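Local coordinates for uncharacterized protein (Enterococcus faecalis, PDB 3PM7), which is of unknown function but belongs to the family of the transcriptional coactivator PC4, and so may bind nucleic acid, at residues Leu10-Val15 with Glu26-Ser31; Asp40-Ala45 with Gly54-Asn59. All coordinates share one frame; numbering follows the deposited sequence.

Contact 1 (Leu10-Val15 with Glu26-Ser31); sequences LEEVAV and ELNLIS
Val-13 leans over the backbone of Leu-27 where strand 9-18 and strand 24-30, the first two strands of a PC4-like antiparallel sheet, pair as a hairpin broken by two classic beta bulges. In the first bulge Leu-10 and Glu-11 both face Leu-29; in the second Val-13 and Ala-14 both face Leu-27. Each extra residue turns its side chain toward the partner strand instead of up or down from the sheet, and these are the bumps of the contact. Val-13 fits between Leu-27 and Leu-29: its CB sits 3.2 Å from O of Leu-27, its CG1, anti to the backbone N (chi1 -178°), meets CD2 of Leu-27 at 3.8 Å, and its CG2 comes to 4.1 Å from N of Leu-29. CB of Ala-14 lies 4.0 Å from CB of Leu-27. Beside the face that carries Ala-14 and Leu-27, Met-72 of the second subunit packs on Leu-27 and on Val-13, and Thr-68 of that subunit on Ala-14. At the other bulge Leu-10 runs along the backbone from Leu-29 to Ser-31, its CD1 4.0 Å from CB of Ser-31.

The opposite face is more polar. Asn-28 and Glu-12 point the same way side by side, and OD1 of Asn-28 tucks in 3.1 Å from CA of Glu-12. A water donates to that OD1 and, weakly, to O of Ala-14, bridging the strands. O of Leu-27 accepts two bonds in its carbonyl plane, from N of Val-13 and from N of Ala-14, each 2.9 Å long.

Contact 2 (Asp40-Ala45 with Gly54-Asn59); sequences DLREWA and GITLTN
Two backbone bonds pair Leu-41 with Ile-55: N of Leu-41 reaches O of Ile-55 at 2.9 Å and almost straight (N-H...O 175°), and N of Ile-55 returns to O of Leu-41. The apolar part is small. CB of Leu-41 meets CG2 of Ile-55 at 4.1 Å, on the face where Leu-41 also packs against Leu-41 of the second subunit. These strands, 38-44 and 54-57, are the third and fourth of the meandering antiparallel sheet, in a family whose PC4 prototype is a dimer.

The charged group lies on the other face. Asp-40 and Arg-42, two residues apart on one strand, form a side-on salt bridge: NE of Arg-42 goes to OD1 of Asp-40 and NH2 to OD2, each at 2.7 Å, and both oxygens use their syn lone pairs, lying nearly in the guanidinium plane. A bend at chi3 (-40°) turns the arginine tip back to the aspartate. From across the contact OG1 of Thr-56 donates to OD2 of Asp-40 at 3.1 Å, meeting it nearly along the carboxylate C-O axis, so that oxygen takes two bonds. CA of Gly-54 lies 3.9 Å off one face of the Arg-42 guanidinium, toward its rim, while NH1 of Arg-42 bonds to O of Gly-52.

How the contacts relate
Contact 1 and contact 2 lie in series along the chain and side by side in one four-stranded sheet, their centres about 8 Å apart. The seam between them is the pairing of strand 24-30 with strand 38-44: N of Glu-26 probably bonds to O of Arg-42, and O of Asn-28 to N of Asp-40, both at 2.8 Å. Side chains cross it too. ND2 of Asn-28 packs 3.5 Å from NE1 of Trp-44, and CD of Arg-42 lies over one face of that indole, toward its rim, linking the polar side of 10-15/26-31 to the salt bridge of 40-45/54-59. Both contacts touch the second subunit: contact 1 through its Met-72 and Thr-68, contact 2 through its Leu-41 and Lys-25.

Contact 1 (Leu10-Val15 with Glu26-Ser31)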
loop_
_atom_site.group_PDB
_atom_site.type_symbol
_atom_site.label_atom_id
_atom_site.label_comp_id
_atom_site.label_asym_id
_atom_site.label_seq_id
_atom_site.Cartn_x
_atom_site.Cartn_y
_atom_site.Cartn_z
ATOM N N LEU A 10 5.719 -14.388 4.240
ATOM C CA LEU A 10 7.119 -14.755 4.387
ATOM C C LEU A 10 7.766 -13.910 5.466
ATOM O O LEU A 10 8.593 -14.397 6.230
ATOM C CB LEU A 10 7.872 -14.602 3.070
ATOM C CG LEU A 10 7.200 -15.301 1.874
ATOM C CD1 LEU A 10 7.997 -15.088 0.599
ATOM C CD2 LEU A 10 7.022 -16.775 2.147
ATOM N N GLU A 11 7.383 -12.643 5.521
ATOM C CA GLU A 11 7.947 -11.714 6.484
ATOM C C GLU A 11 6.893 -10.688 6.860
ATOM O O GLU A 11 6.250 -10.104 5.990
ATOM C CB GLU A 11 9.172 -11.015 5.891
ATOM C CG GLU A 11 10.000 -10.237 6.898
ATOM C CD GLU A 11 11.143 -9.475 6.252
ATOM O OE1 GLU A 11 11.125 -9.290 5.014
ATOM O OE2 GLU A 11 12.065 -9.054 6.981
ATOM N N GLU A 12 6.697 -10.467 8.152
ATOM C CA GLU A 12 5.846 -9.352 8.569
ATOM C C GLU A 12 6.751 -8.163 8.712
ATOM O O GLU A 12 7.563 -8.107 9.631
ATOM C CB GLU A 12 5.090 -9.669 9.863
ATOM C CG GLU A 12 4.382 -11.021 9.768
ATOM C CD GLU A 12 3.474 -11.341 10.943
ATOM O OE1 GLU A 12 3.459 -10.578 11.937
ATOM O OE2 GLU A 12 2.767 -12.372 10.857
ATOM N N VAL A 13 6.616 -7.210 7.793
ATOM C CA VAL A 13 7.542 -6.098 7.713
ATOM C C VAL A 13 7.141 -4.863 8.561
ATOM O O VAL A 13 8.002 -4.190 9.120
ATOM C CB VAL A 13 7.718 -5.653 6.253
ATOM C CG1 VAL A 13 8.719 -4.531 6.201
ATOM C CG2 VAL A 13 8.211 -6.818 5.410
ATOM N N ALA A 14 5.850 -4.553 8.629
ATOM C CA ALA A 14 5.388 -3.381 9.374
ATOM C C ALA A 14 3.916 -3.493 9.737
ATOM O O ALA A 14 3.112 -4.011 8.953
ATOM C CB ALA A 14 5.627 -2.101 8.565
ATOM N N VAL A 15 3.571 -2.999 10.925
ATOM C CA VAL A 15 2.179 -2.850 11.327
ATOM C C VAL A 15 1.917 -1.356 11.340
ATOM O O VAL A 15 2.521 -0.633 12.135
ATOM C CB VAL A 15 1.918 -3.420 12.742
ATOM C CG1 VAL A 15 0.487 -3.131 13.186
ATOM C CG2 VAL A 15 2.204 -4.918 12.781
ATOM N N GLU A 26 -1.171 -3.730 7.351
ATOM C CA GLU A 26 0.171 -4.302 7.464
ATOM C C GLU A 26 0.941 -4.233 6.166
ATOM O O GLU A 26 0.373 -4.421 5.116
ATOM C CB GLU A 26 0.079 -5.788 7.864
ATOM C CG GLU A 26 -0.340 -6.069 9.305
ATOM C CD GLU A 26 -0.501 -7.562 9.592
ATOM O OE1 GLU A 26 0.081 -8.409 8.852
ATOM O OE2 GLU A 26 -1.216 -7.893 10.567
ATOM N N LEU A 27 2.243 -3.991 6.238
ATOM C CA LEU A 27 3.107 -4.271 5.102
ATOM C C LEU A 27 3.743 -5.630 5.352
ATOM O O LEU A 27 4.498 -5.796 6.321
ATOM C CB LEU A 27 4.216 -3.228 4.984
ATOM C CG LEU A 27 5.158 -3.495 3.801
ATOM C CD1 LEU A 27 4.399 -3.203 2.495
ATOM C CD2 LEU A 27 6.403 -2.623 3.887
ATOM N N ASN A 28 3.440 -6.607 4.500
ATOM C CA ASN A 28 4.065 -7.943 4.578
ATOM C C ASN A 28 4.710 -8.332 3.267
ATOM O O ASN A 28 4.305 -7.838 2.216
ATOM C CB ASN A 28 3.018 -9.016 4.898
ATOM C CG ASN A 28 2.430 -8.849 6.289
ATOM O OD1 ASN A 28 3.164 -8.647 7.249
ATOM N ND2 ASN A 28 1.110 -8.923 6.400
ATOM N N LEU A 29 5.696 -9.232 3.323
ATOM C CA LEU A 29 6.219 -9.858 2.107
ATOM C C LEU A 29 5.526 -11.203 1.942
ATOM O O LEU A 29 5.537 -12.034 2.845
ATOM C CB LEU A 29 7.740 -10.042 2.166
ATOM C CG LEU A 29 8.339 -10.726 0.928
ATOM C CD1 LEU A 29 8.294 -9.750 -0.235
ATOM C CD2 LEU A 29 9.782 -11.185 1.165
ATOM N N ILE A 30 4.898 -11.413 0.796
ATOM C CA ILE A 30 3.989 -12.534 0.650
ATOM C C ILE A 30 4.205 -13.267 -0.663
ATOM O O ILE A 30 4.449 -12.633 -1.706
ATOM C CB ILE A 30 2.531 -12.049 0.693
ATOM C CG1 ILE A 30 2.247 -11.410 2.049
ATOM C CG2 ILE A 30 1.561 -13.207 0.473
ATOM C CD1 ILE A 30 0.797 -11.279 2.338
ATOM N N SER A 31 4.138 -14.594 -0.599
ATOM C CA SER A 31 4.087 -15.414 -1.790
ATOM C C SER A 31 2.663 -15.966 -1.863
ATOM O O SER A 31 2.306 -16.828 -1.071
ATOM C CB SER A 31 5.095 -16.571 -1.700
ATOM O OG SER A 31 5.108 -17.360 -2.898
HETATM O O HOH W 1 3.305 -6.894 9.711
#

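Contact 2 (Asp40-Ala45 with Gly54-Asn59)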
loop_
_atom_site.group_PDB
_atom_site.type_symbol
_atom_site.label_atom_id
_atom_site.label_comp_id
_atom_site.label_asym_id
_atom_site.label_seq_id
_atom_site.Cartn_x
_atom_site.Cartn_y
_atom_site.Cartn_z
ATOM N N ASP A 40 2.983 -6.479 0.123
ATOM C CA ASP A 40 1.531 -6.506 0.157
ATOM C C ASP A 40 1.091 -5.594 1.300
ATOM O O ASP A 40 1.574 -5.716 2.436
ATOM C CB ASP A 40 1.036 -7.949 0.384
ATOM C CG ASP A 40 -0.481 -8.078 0.296
ATOM O OD1 ASP A 40 -1.163 -8.169 1.339
ATOM O OD2 ASP A 40 -1.006 -8.089 -0.823
ATOM N N LEU A 41 0.192 -4.668 0.996
ATOM C CA LEU A 41 -0.243 -3.661 1.969
ATOM C C LEU A 41 -1.747 -3.806 2.116
ATOM O O LEU A 41 -2.485 -3.592 1.166
ATOM C CB LEU A 41 0.084 -2.266 1.439
ATOM C CG LEU A 41 0.026 -1.089 2.408
ATOM C CD1 LEU A 41 0.986 -1.320 3.542
ATOM C CD2 LEU A 41 0.365 0.207 1.681
ATOM N N ARG A 42 -2.210 -4.196 3.295
ATOM C CA ARG A 42 -3.567 -4.692 3.392
ATOM C C ARG A 42 -4.005 -4.793 4.848
ATOM O O ARG A 42 -3.173 -4.890 5.744
ATOM C CB ARG A 42 -3.562 -6.078 2.720
ATOM C CG ARG A 42 -4.763 -6.967 2.900
ATOM C CD ARG A 42 -4.493 -8.337 2.223
ATOM N NE ARG A 42 -3.799 -8.169 0.947
ATOM C CZ ARG A 42 -4.397 -7.924 -0.221
ATOM N NH1 ARG A 42 -5.725 -7.830 -0.295
ATOM N NH2 ARG A 42 -3.664 -7.781 -1.329
ATOM N N GLU A 43 -5.312 -4.801 5.081
ATOM C CA GLU A 43 -5.865 -4.993 6.421
ATOM C C GLU A 43 -5.992 -6.498 6.725
ATOM O O GLU A 43 -6.424 -7.267 5.872
ATOM C CB GLU A 43 -7.238 -4.319 6.513
ATOM C CG GLU A 43 -7.703 -3.997 7.949
ATOM C CD GLU A 43 -7.054 -2.751 8.526
ATOM O OE1 GLU A 43 -6.574 -1.909 7.743
ATOM O OE2 GLU A 43 -7.016 -2.614 9.769
ATOM N N TRP A 44 -5.603 -6.907 7.937
ATOM C CA TRP A 44 -5.646 -8.312 8.341
ATOM C C TRP A 44 -6.321 -8.475 9.695
ATOM O O TRP A 44 -6.060 -7.690 10.619
ATOM C CB TRP A 44 -4.230 -8.845 8.484
ATOM C CG TRP A 44 -3.516 -9.050 7.201
ATOM C CD1 TRP A 44 -2.715 -8.151 6.552
ATOM C CD2 TRP A 44 -3.525 -10.246 6.399
ATOM N NE1 TRP A 44 -2.216 -8.721 5.390
ATOM C CE2 TRP A 44 -2.711 -10.001 5.277
ATOM C CE3 TRP A 44 -4.142 -11.492 6.528
ATOM C CZ2 TRP A 44 -2.500 -10.952 4.292
ATOM C CZ3 TRP A 44 -3.926 -12.453 5.534
ATOM C CH2 TRP A 44 -3.109 -12.174 4.441
ATOM N N ALA A 45 -7.148 -9.507 9.829
ATOM C CA ALA A 45 -7.763 -9.831 11.113
ATOM C C ALA A 45 -6.683 -10.156 12.141
ATOM O O ALA A 45 -5.539 -10.415 11.769
ATOM C CB ALA A 45 -8.746 -10.996 10.957
ATOM N N GLY A 54 -6.737 -4.485 -0.014
ATOM C CA GLY A 54 -5.407 -3.914 -0.027
ATOM C C GLY A 54 -4.819 -3.979 -1.410
ATOM O O GLY A 54 -5.547 -4.078 -2.378
ATOM N N ILE A 55 -3.495 -3.951 -1.496
ATOM C CA ILE A 55 -2.842 -3.858 -2.796
ATOM C C ILE A 55 -1.490 -4.582 -2.740
ATOM O O ILE A 55 -0.800 -4.570 -1.728
ATOM C CB ILE A 55 -2.663 -2.366 -3.187
ATOM C CG1 ILE A 55 -2.211 -2.214 -4.631
ATOM C CG2 ILE A 55 -1.678 -1.662 -2.246
ATOM C CD1 ILE A 55 -2.290 -0.786 -5.118
ATOM N N THR A 56 -1.115 -5.227 -3.828
ATOM C CA THR A 56 0.193 -5.871 -3.888
ATOM C C THR A 56 1.131 -4.949 -4.669
ATOM O O THR A 56 0.693 -4.236 -5.569
ATOM C CB THR A 56 0.076 -7.251 -4.550
ATOM O OG1 THR A 56 -0.991 -7.972 -3.920
ATOM C CG2 THR A 56 1.364 -8.054 -4.380
ATOM N N LEU A 57 2.404 -4.908 -4.297
ATOM C CA LEU A 57 3.367 -4.142 -5.082
ATOM C C LEU A 57 4.364 -5.076 -5.749
ATOM O O LEU A 57 5.086 -5.801 -5.063
ATOM C CB LEU A 57 4.116 -3.146 -4.206
ATOM C CG LEU A 57 3.225 -2.077 -3.572
ATOM C CD1 LEU A 57 3.997 -1.253 -2.557
ATOM C CD2 LEU A 57 2.631 -1.195 -4.661
ATOM N N THR A 58 4.411 -5.068 -7.077
ATOM C CA THR A 58 5.485 -5.779 -7.761
ATOM C C THR A 58 6.767 -5.146 -7.252
ATOM O O THR A 58 6.726 -4.096 -6.604
ATOM C CB THR A 58 5.407 -5.604 -9.271
ATOM O OG1 THR A 58 5.659 -4.230 -9.594
ATOM C CG2 THR A 58 4.033 -5.998 -9.780
ATOM N N ASN A 59 7.907 -5.767 -7.520
ATOM C CA ASN A 59 9.158 -5.247 -6.973
ATOM C C ASN A 59 9.583 -3.934 -7.636
ATOM O O ASN A 59 10.310 -3.130 -7.040
ATOM C CB ASN A 59 10.263 -6.300 -7.055
ATOM C CG ASN A 59 9.926 -7.543 -6.259
ATOM O OD1 ASN A 59 10.194 -7.619 -5.058
ATOM N ND2 ASN A 59 9.314 -8.518 -6.922
#